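Local coordinates for LbpB B-lobe (Moraxella bovis, PDB 3UAQ), which probably binds host lactoferrin at the bacterial surface, as the N-terminal lobe of a lipoprotein co-receptor that serves iron acquisition, at residues F120-W125 / Y156-N161; L55-A60 / T88-N93; G175-V180 / H236-K241; G251-K256 / Y271-T276; I111-D116 / G124-G129. All coordinates share one frame; numbering follows the deposited sequence.

Contact 1: F120-W125 / Y156-N161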
# COMPACT_ATOMS: atom_id res chain seq x y z
N PHE A 120 13.02 5.77 -1.15
CA PHE A 120 13.92 5.61 -0.02
C PHE A 120 13.19 6.02 1.24
O PHE A 120 13.57 5.66 2.36
CB PHE A 120 15.15 6.52 -0.18
CG PHE A 120 15.97 6.24 -1.41
CD1 PHE A 120 17.02 5.34 -1.37
CD2 PHE A 120 15.69 6.88 -2.61
CE1 PHE A 120 17.78 5.08 -2.49
CE2 PHE A 120 16.44 6.62 -3.74
CZ PHE A 120 17.49 5.72 -3.68
N VAL A 121 12.11 6.77 1.05
CA VAL A 121 11.50 7.54 2.14
C VAL A 121 10.09 7.08 2.50
O VAL A 121 9.31 6.64 1.64
CB VAL A 121 11.49 9.04 1.79
CG1 VAL A 121 10.17 9.69 2.17
CG2 VAL A 121 12.66 9.74 2.44
N LYS A 122 9.77 7.19 3.78
CA LYS A 122 8.42 6.95 4.27
C LYS A 122 7.98 8.10 5.17
O LYS A 122 8.79 8.67 5.90
CB LYS A 122 8.37 5.64 5.05
CG LYS A 122 9.27 4.55 4.49
CD LYS A 122 8.73 3.17 4.79
CE LYS A 122 9.41 2.13 3.93
NZ LYS A 122 8.46 1.08 3.49
N ALA A 123 6.71 8.45 5.10
CA ALA A 123 6.13 9.41 6.03
C ALA A 123 4.63 9.26 5.97
O ALA A 123 4.05 9.23 4.88
CB ALA A 123 6.53 10.83 5.68
N GLY A 124 3.99 9.16 7.13
CA GLY A 124 2.55 9.04 7.16
C GLY A 124 2.02 8.56 8.48
O GLY A 124 2.51 8.94 9.54
N TRP A 125 1.00 7.70 8.42
CA TRP A 125 0.37 7.20 9.62
C TRP A 125 0.03 5.72 9.50
O TRP A 125 0.21 5.12 8.44
CB TRP A 125 -0.90 8.00 9.91
CG TRP A 125 -1.73 8.28 8.69
CD1 TRP A 125 -1.77 9.45 7.98
CD2 TRP A 125 -2.64 7.39 8.04
NE1 TRP A 125 -2.65 9.34 6.93
CE2 TRP A 125 -3.19 8.08 6.94
CE3 TRP A 125 -3.04 6.07 8.28
CZ2 TRP A 125 -4.13 7.50 6.08
CZ3 TRP A 125 -3.97 5.50 7.43
CH2 TRP A 125 -4.50 6.21 6.35
N TYR A 156 4.54 8.61 11.56
CA TYR A 156 5.94 8.26 11.38
C TYR A 156 6.61 9.00 10.22
O TYR A 156 5.95 9.52 9.32
CB TYR A 156 6.07 6.75 11.16
CG TYR A 156 5.35 6.30 9.92
CD1 TYR A 156 5.97 6.34 8.68
CD2 TYR A 156 4.03 5.84 9.98
CE1 TYR A 156 5.31 5.94 7.53
CE2 TYR A 156 3.36 5.43 8.83
CZ TYR A 156 4.01 5.48 7.61
OH TYR A 156 3.35 5.08 6.46
N TYR A 157 7.94 9.02 10.27
CA TYR A 157 8.74 9.33 9.09
C TYR A 157 10.07 8.59 9.21
O TYR A 157 10.67 8.54 10.28
CB TYR A 157 8.96 10.85 8.93
CG TYR A 157 10.35 11.33 9.29
CD1 TYR A 157 11.43 11.15 8.41
CD2 TYR A 157 10.60 11.98 10.49
CE1 TYR A 157 12.71 11.59 8.74
CE2 TYR A 157 11.87 12.43 10.82
CZ TYR A 157 12.92 12.23 9.94
OH TYR A 157 14.19 12.68 10.27
N TYR A 158 10.51 8.00 8.10
CA TYR A 158 11.73 7.22 8.09
C TYR A 158 12.44 7.34 6.75
O TYR A 158 11.82 7.71 5.75
CB TYR A 158 11.43 5.75 8.39
CG TYR A 158 12.60 4.81 8.21
CD1 TYR A 158 13.70 4.88 9.05
CD2 TYR A 158 12.60 3.85 7.21
CE1 TYR A 158 14.78 4.02 8.89
CE2 TYR A 158 13.67 2.98 7.05
CZ TYR A 158 14.76 3.08 7.89
OH TYR A 158 15.83 2.23 7.75
N GLY A 159 13.73 7.04 6.74
CA GLY A 159 14.51 7.08 5.52
C GLY A 159 15.59 6.02 5.50
O GLY A 159 16.25 5.77 6.51
N ASP A 160 15.76 5.38 4.35
CA ASP A 160 16.84 4.42 4.16
C ASP A 160 17.89 5.02 3.23
O ASP A 160 17.54 5.74 2.28
CB ASP A 160 16.32 3.11 3.58
CG ASP A 160 16.11 2.05 4.65
OD1 ASP A 160 16.98 1.94 5.54
OD2 ASP A 160 15.07 1.35 4.60
N ASN A 161 19.16 4.74 3.51
CA ASN A 161 20.27 5.29 2.73
C ASN A 161 20.24 6.81 2.65
O ASN A 161 19.83 7.38 1.64
CB ASN A 161 20.27 4.72 1.30
CG ASN A 161 19.77 3.30 1.24
OD1 ASN A 161 18.90 2.98 0.42
ND2 ASN A 161 20.31 2.44 2.10
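The phenol ring of Tyr156 lies across the backbone of Gly124. CB leaves the strand on the face shared with Lys122 and Tyr158; with chi1 at 61°, CG sits between the backbone N and the carbonyl carbon, which turns the ring over the facing strand. CG and CD2 of Tyr156 pass over Gly124 O, CD2 at 3.5 Å. On the other flank CD1 faces Gly124 N, CE1 approaches the same Gly124 N at 3.5 Å, and Lys122 CB lies at the ring edge near CE1. CE2 has Trp125 O near the ring plane, CZ lies by Gly124 N and C, and Tyr156 OH ends 3.7 Å from Trp125 O. The overlap qualifies as CH-pi: Gly124 CA is 4.1 Å from the centroid of the Tyr156 ring and 20° off its normal. Beneath the ring runs a regular antiparallel ladder, strand 121-125 against strand 156-159 with axes at 174°, part of the antiparallel sheet of the N-lobe handle domain. Lys122 and Tyr158 exchange both backbone bonds, as do Gly124 and Tyr156, and Asp160 N extends the ladder to Phe120 O at 3.0 Å. On the reverse face Ala123 CB touches Tyr157 CB at 4.1 Å; there Val121 and Tyr157 pack on barrel strands 320-326 and 332-340, Ala123 on the latter, and Tyr157 OH bonds Glu310 and Arg281. The amine of Lys122 leads away to a salt bridge with Asp116. Beyond the ladder, Asn161 OD1 comes to the edge of the Phe120 ring, 3.5 Å from Phe120 CD1, with the amide nearly perpendicular to the ring.

Contact 2: L55-A60 / T88-N93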
# COMPACT_ATOMS: atom_id res chain seq x y z
N LEU A 55 18.25 12.49 13.01
CA LEU A 55 17.75 11.12 13.06
C LEU A 55 17.81 10.36 11.74
O LEU A 55 18.13 10.93 10.69
CB LEU A 55 16.29 11.11 13.50
CG LEU A 55 16.02 11.12 14.99
CD1 LEU A 55 17.25 10.62 15.73
CD2 LEU A 55 15.61 12.51 15.49
N GLY A 56 17.48 9.08 11.80
CA GLY A 56 17.14 8.35 10.59
C GLY A 56 15.66 8.59 10.37
O GLY A 56 15.17 8.55 9.24
N SER A 57 14.95 8.86 11.46
CA SER A 57 13.51 8.68 11.48
C SER A 57 12.91 8.88 12.87
O SER A 57 13.59 8.69 13.88
CB SER A 57 13.19 7.27 11.02
OG SER A 57 14.19 6.38 11.46
N VAL A 58 11.64 9.25 12.93
CA VAL A 58 10.93 9.26 14.21
C VAL A 58 9.46 8.88 14.10
O VAL A 58 8.94 8.54 13.02
CB VAL A 58 11.07 10.61 14.95
CG1 VAL A 58 12.30 10.59 15.86
CG2 VAL A 58 11.17 11.75 13.96
N LEU A 59 8.78 8.96 15.24
CA LEU A 59 7.53 8.24 15.44
C LEU A 59 6.78 8.69 16.70
O LEU A 59 7.36 8.76 17.78
CB LEU A 59 7.87 6.76 15.53
CG LEU A 59 6.79 5.70 15.43
CD1 LEU A 59 7.42 4.44 14.85
CD2 LEU A 59 6.20 5.45 16.80
N ALA A 60 5.49 8.99 16.56
CA ALA A 60 4.65 9.39 17.69
C ALA A 60 3.23 8.81 17.62
O ALA A 60 2.91 7.97 16.77
CB ALA A 60 4.59 10.94 17.82
N THR A 88 9.35 8.40 19.88
CA THR A 88 10.32 7.33 19.73
C THR A 88 11.16 7.60 18.49
O THR A 88 10.67 8.16 17.50
CB THR A 88 9.63 5.96 19.61
OG1 THR A 88 9.92 5.38 18.33
CG2 THR A 88 8.11 6.09 19.78
N THR A 89 12.43 7.22 18.55
CA THR A 89 13.32 7.33 17.39
C THR A 89 13.40 5.99 16.67
O THR A 89 13.30 4.93 17.31
CB THR A 89 14.73 7.79 17.81
OG1 THR A 89 14.69 9.18 18.17
CG2 THR A 89 15.73 7.59 16.68
N ALA A 90 13.55 6.02 15.35
CA ALA A 90 13.67 4.79 14.57
C ALA A 90 15.07 4.62 13.97
O ALA A 90 15.59 5.54 13.34
CB ALA A 90 12.62 4.77 13.48
N HIS A 91 15.66 3.45 14.17
CA HIS A 91 16.95 3.14 13.57
C HIS A 91 16.76 2.14 12.43
O HIS A 91 17.72 1.75 11.76
CB HIS A 91 17.93 2.59 14.61
CG HIS A 91 17.93 3.36 15.90
ND1 HIS A 91 18.71 4.48 16.09
CD2 HIS A 91 17.26 3.17 17.05
CE1 HIS A 91 18.51 4.95 17.31
NE2 HIS A 91 17.63 4.17 17.92
N THR A 92 15.51 1.73 12.24
CA THR A 92 15.12 0.89 11.12
C THR A 92 13.65 1.14 10.76
O THR A 92 12.94 1.83 11.49
CB THR A 92 15.35 -0.62 11.41
OG1 THR A 92 14.50 -1.42 10.58
CG2 THR A 92 15.06 -0.94 12.87
N ASN A 93 13.21 0.58 9.64
CA ASN A 93 11.81 0.69 9.24
C ASN A 93 10.87 0.28 10.38
O ASN A 93 10.78 -0.89 10.75
CB ASN A 93 11.55 -0.16 7.99
CG ASN A 93 10.15 0.01 7.46
OD1 ASN A 93 9.47 0.99 7.76
ND2 ASN A 93 9.71 -0.96 6.66
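Val58 and Thr89 form an antiparallel, non-hydrogen-bonded pair, CA to CA 4.4 Å, but the touching parts run 130° apart end to end, and only two bridges form, Val58 with Thr89 and Leu59 with Thr88. At the other end of the pairing Ala90 N reaches Ser57 O at 3.0 Å. That bond is straight at the hydrogen, 177°, yet the donor sits well above the carbonyl plane and not on a lone pair. On the face carrying Val58 and Thr89, the CG1 branch of Val58 meets Thr89 OG1 at 3.6 Å and also lies close to Thr88 O. The methyl of Thr89 is anti to its own nitrogen, chi1 for OG1 being -73°, and this sends Thr89 CG2 to Leu55 CD1 at 3.5 Å while OG1 is turned to Val58. On the face of Leu59 and Thr88, Leu59 CD2 reaches Thr88 CG2 at 3.6 Å. Leu59 also packs on Pro94 and on Tyr154 of strand 146-159. A hydroxyl bond from Ser57 OG to Ala90 O is modelled but very short, and its position is doubtful. On its far side strand 57-60 bonds through Val58 to Tyr157 and through Ala60 to Leu155. The arrangement is therefore that of a short, twisted strand pairing in the antiparallel sheet of the handle domain, with 57-60 placed between strands 88-89 and 146-159.

Contact 3: G175-V180 / H236-K241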
# COMPACT_ATOMS: atom_id res chain seq x y z
N GLY A 175 5.84 16.39 -2.90
CA GLY A 175 5.36 15.23 -2.17
C GLY A 175 4.19 15.58 -1.27
O GLY A 175 3.22 16.22 -1.70
N HIS A 176 4.27 15.16 -0.01
CA HIS A 176 3.13 15.32 0.88
C HIS A 176 3.56 15.51 2.33
O HIS A 176 4.75 15.46 2.65
CB HIS A 176 2.24 14.09 0.79
CG HIS A 176 2.74 12.94 1.59
ND1 HIS A 176 3.92 12.28 1.30
CD2 HIS A 176 2.23 12.32 2.69
CE1 HIS A 176 4.11 11.32 2.18
NE2 HIS A 176 3.10 11.31 3.03
N TRP A 177 2.57 15.73 3.19
CA TRP A 177 2.77 15.78 4.64
C TRP A 177 1.53 15.23 5.34
O TRP A 177 0.45 15.17 4.75
CB TRP A 177 3.07 17.21 5.10
CG TRP A 177 1.93 18.18 4.85
CD1 TRP A 177 1.47 18.60 3.64
CD2 TRP A 177 1.15 18.87 5.84
NE1 TRP A 177 0.43 19.49 3.80
CE2 TRP A 177 0.22 19.68 5.15
CE3 TRP A 177 1.14 18.88 7.24
CZ2 TRP A 177 -0.71 20.49 5.80
CZ3 TRP A 177 0.21 19.68 7.90
CH2 TRP A 177 -0.70 20.48 7.18
N ASP A 178 1.71 14.81 6.60
CA ASP A 178 0.62 14.37 7.45
C ASP A 178 0.81 15.00 8.82
O ASP A 178 1.91 15.47 9.15
CB ASP A 178 0.63 12.84 7.61
CG ASP A 178 0.20 12.12 6.35
OD1 ASP A 178 -1.02 12.12 6.04
OD2 ASP A 178 1.07 11.52 5.67
N PHE A 179 -0.25 15.01 9.62
CA PHE A 179 -0.18 15.65 10.93
C PHE A 179 -1.14 15.03 11.95
O PHE A 179 -2.17 14.44 11.59
CB PHE A 179 -0.51 17.13 10.79
CG PHE A 179 -1.94 17.40 10.43
CD1 PHE A 179 -2.33 17.43 9.10
CD2 PHE A 179 -2.90 17.61 11.41
CE1 PHE A 179 -3.66 17.67 8.76
CE2 PHE A 179 -4.22 17.85 11.08
CZ PHE A 179 -4.60 17.88 9.74
N VAL A 180 -0.80 15.19 13.22
CA VAL A 180 -1.72 14.91 14.30
C VAL A 180 -1.63 16.05 15.29
O VAL A 180 -0.54 16.53 15.61
CB VAL A 180 -1.42 13.57 15.01
CG1 VAL A 180 -0.02 13.58 15.61
CG2 VAL A 180 -2.46 13.30 16.08
N HIS A 236 -3.07 16.48 1.16
CA HIS A 236 -2.07 17.32 1.81
C HIS A 236 -0.79 17.40 1.00
O HIS A 236 -0.01 16.43 0.91
CB HIS A 236 -1.84 16.84 3.25
CG HIS A 236 -3.09 16.78 4.05
ND1 HIS A 236 -3.95 15.70 4.01
CD2 HIS A 236 -3.67 17.69 4.88
CE1 HIS A 236 -4.98 15.93 4.80
NE2 HIS A 236 -4.84 17.13 5.34
N ARG A 237 -0.58 18.55 0.38
CA ARG A 237 0.50 18.71 -0.59
C ARG A 237 1.74 19.31 0.04
O ARG A 237 1.66 20.21 0.88
CB ARG A 237 0.03 19.60 -1.75
CG ARG A 237 1.09 19.85 -2.81
CD ARG A 237 0.51 20.53 -4.03
NE ARG A 237 1.02 19.94 -5.26
CZ ARG A 237 1.76 20.59 -6.16
NH1 ARG A 237 2.07 21.87 -5.97
NH2 ARG A 237 2.19 19.97 -7.25
N ALA A 238 2.91 18.81 -0.37
CA ALA A 238 4.18 19.35 0.10
C ALA A 238 5.03 19.76 -1.10
O ALA A 238 5.10 19.03 -2.09
CB ALA A 238 4.92 18.33 0.96
N VAL A 239 5.65 20.93 -1.02
CA VAL A 239 6.55 21.38 -2.07
C VAL A 239 7.83 21.92 -1.45
O VAL A 239 7.79 22.61 -0.43
CB VAL A 239 5.89 22.45 -2.97
CG1 VAL A 239 6.79 23.67 -3.12
CG2 VAL A 239 5.54 21.85 -4.33
N PHE A 240 8.97 21.61 -2.06
CA PHE A 240 10.25 22.01 -1.48
C PHE A 240 11.21 22.57 -2.51
O PHE A 240 11.18 22.17 -3.68
CB PHE A 240 10.92 20.82 -0.77
CG PHE A 240 10.02 20.11 0.20
CD1 PHE A 240 9.27 19.02 -0.21
CD2 PHE A 240 9.93 20.54 1.51
CE1 PHE A 240 8.43 18.36 0.69
CE2 PHE A 240 9.10 19.88 2.42
CZ PHE A 240 8.35 18.79 2.00
N LYS A 241 12.06 23.50 -2.08
CA LYS A 241 13.16 23.98 -2.90
C LYS A 241 14.46 23.82 -2.12
O LYS A 241 14.60 24.36 -1.02
CB LYS A 241 12.97 25.43 -3.33
CG LYS A 241 14.11 25.94 -4.19
CD LYS A 241 13.63 26.40 -5.58
CE LYS A 241 13.33 27.89 -5.58
NZ LYS A 241 14.45 28.62 -4.92
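Trp177, Phe179 and His236 form an aromatic cluster in the beta-barrel part of the lobe, between strands 175-180 and 236-241, whose N-to-C directions are 124° apart, well short of antiparallel, so the strands diverge. The His236 side chain fills the angle between them. Its CB lies over the five-membered ring of Trp177, 3.8 Å from the centroid, as a CH-pi contact. Further out, the edge of the His236 imidazole is directed at the face of the six-membered ring of Trp177, a T-shaped pair with planes at 89°. Phe179 in turn points its edge at the face of His236 in an offset T-shaped arrangement, Phe179 CE1 being 3.7 Å from His236 NE2. The tryptophan reaches this place because a chi1 of 63° swings the indole toward the other strand. Polar ends have partners outside the two segments: His236 NE2 bonds Glu223 OE1, and Trp177 NE1 bonds Ser254 O, which probably restricts the rotation of both rings. Regular pairing is confined to one end, where Gly175 N and Ala238 O are 2.9 Å apart and the return bond from Ala238 N to Gly175 O matches it in length. That return donor stands above the carbonyl plane, in keeping with the divergence. Ala238 CB touches His176 O at 3.3 Å. Strand 170-184 runs on beside strand 332-340, with His176, Asp178 and Val180 bonded to the backbone of strand 332-340, while strand 236-243 pairs on its other edge with strand 248-257.

Contact 4: G251-K256 / Y271-T276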
# COMPACT_ATOMS: atom_id res chain seq x y z
N GLY A 251 10.06 25.70 1.36
CA GLY A 251 8.91 24.97 0.89
C GLY A 251 7.60 25.31 1.56
O GLY A 251 7.55 26.08 2.52
N THR A 252 6.52 24.73 1.04
CA THR A 252 5.18 25.04 1.51
C THR A 252 4.33 23.78 1.59
O THR A 252 4.37 22.93 0.70
CB THR A 252 4.51 26.06 0.58
OG1 THR A 252 5.39 27.18 0.39
CG2 THR A 252 3.17 26.53 1.15
N LEU A 253 3.56 23.67 2.67
CA LEU A 253 2.62 22.57 2.84
C LEU A 253 1.21 23.14 2.81
O LEU A 253 0.88 24.04 3.59
CB LEU A 253 2.84 21.86 4.17
CG LEU A 253 4.28 21.80 4.67
CD1 LEU A 253 4.34 21.31 6.12
CD2 LEU A 253 5.13 20.93 3.76
N SER A 254 0.38 22.61 1.92
CA SER A 254 -0.98 23.12 1.76
C SER A 254 -1.99 21.99 1.87
O SER A 254 -1.63 20.81 1.87
CB SER A 254 -1.13 23.84 0.42
OG SER A 254 -0.03 23.58 -0.44
N THR A 255 -3.26 22.35 1.96
CA THR A 255 -4.32 21.36 2.06
C THR A 255 -5.34 21.56 0.95
O THR A 255 -5.76 22.69 0.67
CB THR A 255 -5.05 21.44 3.42
OG1 THR A 255 -4.10 21.29 4.48
CG2 THR A 255 -6.10 20.33 3.52
N LYS A 256 -5.72 20.45 0.32
CA LYS A 256 -6.80 20.47 -0.65
C LYS A 256 -8.16 20.53 0.05
O LYS A 256 -8.51 19.62 0.81
CB LYS A 256 -6.74 19.24 -1.56
CG LYS A 256 -8.10 18.73 -2.01
CD LYS A 256 -8.00 17.80 -3.21
CE LYS A 256 -6.96 16.72 -3.00
NZ LYS A 256 -7.30 15.47 -3.75
N TYR A 271 1.57 25.94 6.08
CA TYR A 271 2.92 26.16 6.60
C TYR A 271 3.93 26.45 5.50
O TYR A 271 3.99 25.75 4.48
CB TYR A 271 3.40 24.92 7.37
CG TYR A 271 2.66 24.66 8.67
CD1 TYR A 271 1.61 23.75 8.72
CD2 TYR A 271 3.01 25.32 9.84
CE1 TYR A 271 0.93 23.51 9.91
CE2 TYR A 271 2.34 25.08 11.03
CZ TYR A 271 1.30 24.18 11.06
OH TYR A 271 0.63 23.95 12.24
N ASP A 272 4.72 27.50 5.71
CA ASP A 272 5.94 27.69 4.94
C ASP A 272 7.07 27.00 5.69
O ASP A 272 6.96 26.73 6.88
CB ASP A 272 6.26 29.17 4.77
CG ASP A 272 5.71 29.74 3.48
OD1 ASP A 272 5.59 28.98 2.50
OD2 ASP A 272 5.40 30.96 3.44
N ILE A 273 8.15 26.71 4.98
CA ILE A 273 9.29 26.05 5.61
C ILE A 273 10.57 26.85 5.42
O ILE A 273 10.78 27.49 4.37
CB ILE A 273 9.47 24.62 5.08
CG1 ILE A 273 8.13 23.88 5.15
CG2 ILE A 273 10.54 23.88 5.87
CD1 ILE A 273 8.25 22.38 5.08
N ASP A 274 11.42 26.84 6.44
CA ASP A 274 12.63 27.65 6.44
C ASP A 274 13.74 26.93 7.20
O ASP A 274 13.87 27.08 8.42
CB ASP A 274 12.34 29.02 7.07
CG ASP A 274 13.53 29.94 7.01
OD1 ASP A 274 14.32 29.83 6.04
OD2 ASP A 274 13.68 30.78 7.92
N ALA A 275 14.54 26.16 6.48
CA ALA A 275 15.56 25.34 7.12
C ALA A 275 16.96 25.56 6.55
O ALA A 275 17.13 25.88 5.36
CB ALA A 275 15.18 23.87 7.06
N THR A 276 17.96 25.40 7.40
CA THR A 276 19.35 25.42 6.96
C THR A 276 19.82 23.99 6.70
O THR A 276 19.47 23.07 7.44
CB THR A 276 20.27 26.10 7.98
OG1 THR A 276 20.01 27.52 8.00
CG2 THR A 276 21.74 25.86 7.63
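Leu253 spreads its two methyl branches over two residues on the same face of the facing strand, Tyr271 and Ile273: Leu253 CD2 meets Ile273 CD1 at 3.7 Å, and Leu253 CD1 packs on Tyr271 CB at 3.9 Å. The leucine and isoleucine chains are roughly perpendicular. The isoleucine has CG1 anti to its carbonyl carbon, chi1 -50°, and an extended end that carries CD1 to the leucine. Below them the backbones of Leu253 and Tyr271 exchange both hydrogen bonds; the one from Leu253 N to Tyr271 O is 2.8 Å and nearly along the C=O axis. On the opposite face Thr252 and Asp272 run alongside each other in the same direction. Thr252 OG1 donates to Asp272 OD1 at 2.8 Å. The second carboxylate oxygen, OD2, forms a salt bridge with Lys289. This is the hairpin of strands 248-257 and 266-278 in the barrel sheet; Leu253 also packs on Ala238 and Trp177, and Ile273 on Phe240, from strands 236-243 and 170-184. With a hydroxyl on one oxygen and an ammonium group on the other, the Asp272 carboxylate has its rotation restricted and would probably favour the charged form.

Contact 5: I111-D116 / G124-G129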
# COMPACT_ATOMS: atom_id res chain seq x y z
N ILE A 111 -6.18 -2.80 9.92
CA ILE A 111 -5.16 -1.75 10.00
C ILE A 111 -5.10 -0.89 8.74
O ILE A 111 -4.96 -1.40 7.63
CB ILE A 111 -3.77 -2.37 10.26
CG1 ILE A 111 -3.68 -2.89 11.69
CG2 ILE A 111 -2.68 -1.34 9.99
CD1 ILE A 111 -2.71 -4.04 11.88
N TYR A 112 -5.20 0.43 8.93
CA TYR A 112 -5.07 1.37 7.82
C TYR A 112 -3.75 2.11 7.92
O TYR A 112 -3.31 2.49 9.01
CB TYR A 112 -6.23 2.36 7.80
CG TYR A 112 -7.59 1.71 7.72
CD1 TYR A 112 -8.21 1.49 6.49
CD2 TYR A 112 -8.26 1.30 8.86
CE1 TYR A 112 -9.46 0.89 6.41
CE2 TYR A 112 -9.51 0.69 8.79
CZ TYR A 112 -10.10 0.49 7.56
OH TYR A 112 -11.34 -0.11 7.49
N GLN A 113 -3.12 2.33 6.77
CA GLN A 113 -1.81 2.95 6.74
C GLN A 113 -1.59 3.71 5.44
O GLN A 113 -2.29 3.47 4.44
CB GLN A 113 -0.73 1.89 6.91
CG GLN A 113 -0.94 0.66 6.03
CD GLN A 113 0.14 -0.39 6.22
OE1 GLN A 113 1.33 -0.11 6.04
NE2 GLN A 113 -0.26 -1.60 6.58
N SER A 114 -0.62 4.62 5.45
CA SER A 114 -0.33 5.46 4.30
C SER A 114 0.24 4.64 3.15
O SER A 114 0.87 3.60 3.37
CB SER A 114 0.64 6.57 4.69
OG SER A 114 -0.02 7.59 5.42
N ASP A 115 -0.00 5.10 1.92
CA ASP A 115 0.52 4.43 0.73
C ASP A 115 2.03 4.64 0.59
O ASP A 115 2.53 5.75 0.79
CB ASP A 115 -0.20 4.93 -0.52
CG ASP A 115 -1.57 4.28 -0.70
OD1 ASP A 115 -2.10 3.74 0.29
OD2 ASP A 115 -2.11 4.32 -1.83
N ASP A 116 2.75 3.57 0.27
CA ASP A 116 4.20 3.63 0.18
C ASP A 116 4.64 4.03 -1.22
O ASP A 116 4.96 3.17 -2.05
CB ASP A 116 4.83 2.29 0.58
CG ASP A 116 6.31 2.40 0.89
OD1 ASP A 116 6.82 3.54 0.94
OD2 ASP A 116 6.96 1.35 1.09
N GLY A 124 3.99 9.16 7.13
CA GLY A 124 2.55 9.04 7.16
C GLY A 124 2.02 8.56 8.48
O GLY A 124 2.51 8.94 9.54
N TRP A 125 1.00 7.70 8.42
CA TRP A 125 0.37 7.20 9.62
C TRP A 125 0.03 5.72 9.50
O TRP A 125 0.21 5.12 8.44
CB TRP A 125 -0.90 8.00 9.91
CG TRP A 125 -1.73 8.28 8.69
CD1 TRP A 125 -1.77 9.45 7.98
CD2 TRP A 125 -2.64 7.39 8.04
NE1 TRP A 125 -2.65 9.34 6.93
CE2 TRP A 125 -3.19 8.08 6.94
CE3 TRP A 125 -3.04 6.07 8.28
CZ2 TRP A 125 -4.13 7.50 6.08
CZ3 TRP A 125 -3.97 5.50 7.43
CH2 TRP A 125 -4.50 6.21 6.35
N ILE A 126 -0.47 5.16 10.59
CA ILE A 126 -0.96 3.79 10.61
C ILE A 126 -1.77 3.61 11.88
O ILE A 126 -1.28 3.94 12.96
CB ILE A 126 0.21 2.80 10.58
CG1 ILE A 126 -0.27 1.37 10.87
CG2 ILE A 126 1.28 3.22 11.57
CD1 ILE A 126 0.78 0.33 10.58
N PHE A 127 -2.99 3.10 11.75
CA PHE A 127 -3.90 3.02 12.90
C PHE A 127 -4.95 1.90 12.81
O PHE A 127 -5.26 1.40 11.73
CB PHE A 127 -4.63 4.35 13.09
CG PHE A 127 -5.70 4.60 12.07
CD1 PHE A 127 -7.02 4.28 12.34
CD2 PHE A 127 -5.39 5.13 10.82
CE1 PHE A 127 -8.02 4.50 11.39
CE2 PHE A 127 -6.38 5.35 9.87
CZ PHE A 127 -7.70 5.04 10.15
N THR A 128 -5.48 1.53 13.97
CA THR A 128 -6.69 0.71 14.05
C THR A 128 -7.67 1.49 14.90
O THR A 128 -7.26 2.30 15.74
CB THR A 128 -6.45 -0.63 14.75
OG1 THR A 128 -5.06 -0.96 14.75
CG2 THR A 128 -7.24 -1.73 14.05
N GLY A 129 -8.96 1.23 14.70
CA GLY A 129 -9.98 2.15 15.15
C GLY A 129 -10.25 2.98 13.91
O GLY A 129 -10.43 2.42 12.81
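Ser114 and Trp125 make the close end of this contact. Ser114 N bonds Trp125 O at 3.1 Å, and Trp125 N returns a bond to the serine hydroxyl, Ser114 OG at 3.2 Å, so a side chain stands in for the carbonyl of a regular ladder. With chi1 at -76°, OG sits beside the backbone N and lies over one face of the indole, 3.4 Å above its plane and offset toward the rim. The far end of the same indole lies against the opposing backbone, Trp125 CZ3 reaching Gln113 N at 3.3 Å, with Pro231, Phe221 and Asp178 also around the ring. Tyr112 and Phe127 follow as a hydrogen-bonded pair with both bonds nearly linear at the carbonyl. The aromatic overlap there is slight: the Tyr112 and Phe127 rings are slid apart, centroids 5.5 Å and planes at 24°, and the nearer contact is Tyr112 CB against Phe127 CE2 at 3.6 Å. Across the sheet Ile111 CG2 meets Ile126 CG1 at 3.7 Å, and helix 95-105 covers both, with Gln103 on Ile111 and Thr99 on Ile126. The looser side is that of Gln113. Its CB rests 3.9 Å from Ile126 CB, but the extended chain leads the amide of this exposed residue away from strand 124-128. Strand 112-113 and strand 121-128 thus form a beta hairpin, placed at the margin of the handle sheet, with aromatic side chains on one face and aliphatic ones packed on the helix at the other.

Overall arrangement
Contacts 1, 2 and 5 belong to one antiparallel sheet of the handle domain, contacts 3 and 4 to the barrel. Contact 1 is the hub: it shares Gly124 and Trp125 with contact 5, and its centre is about 9 Å from that of contact 2, joined through Val58 N to Tyr157 O at 2.9 Å. Handle meets barrel where His176 NE2 of contact 3 reaches Ala123 O of contact 1 at 2.9 Å and Asp178 packs on Gly124 and Trp125. Contacts 3 and 4, centres about 7 Å apart, are linked by the pairing of strand 236-243 with strand 248-257, as in Arg237 N to Ser254 O, 2.9 Å. Contacts 4 and 5 lie about 23 Å apart between centres, on opposite sides of the chain's centre.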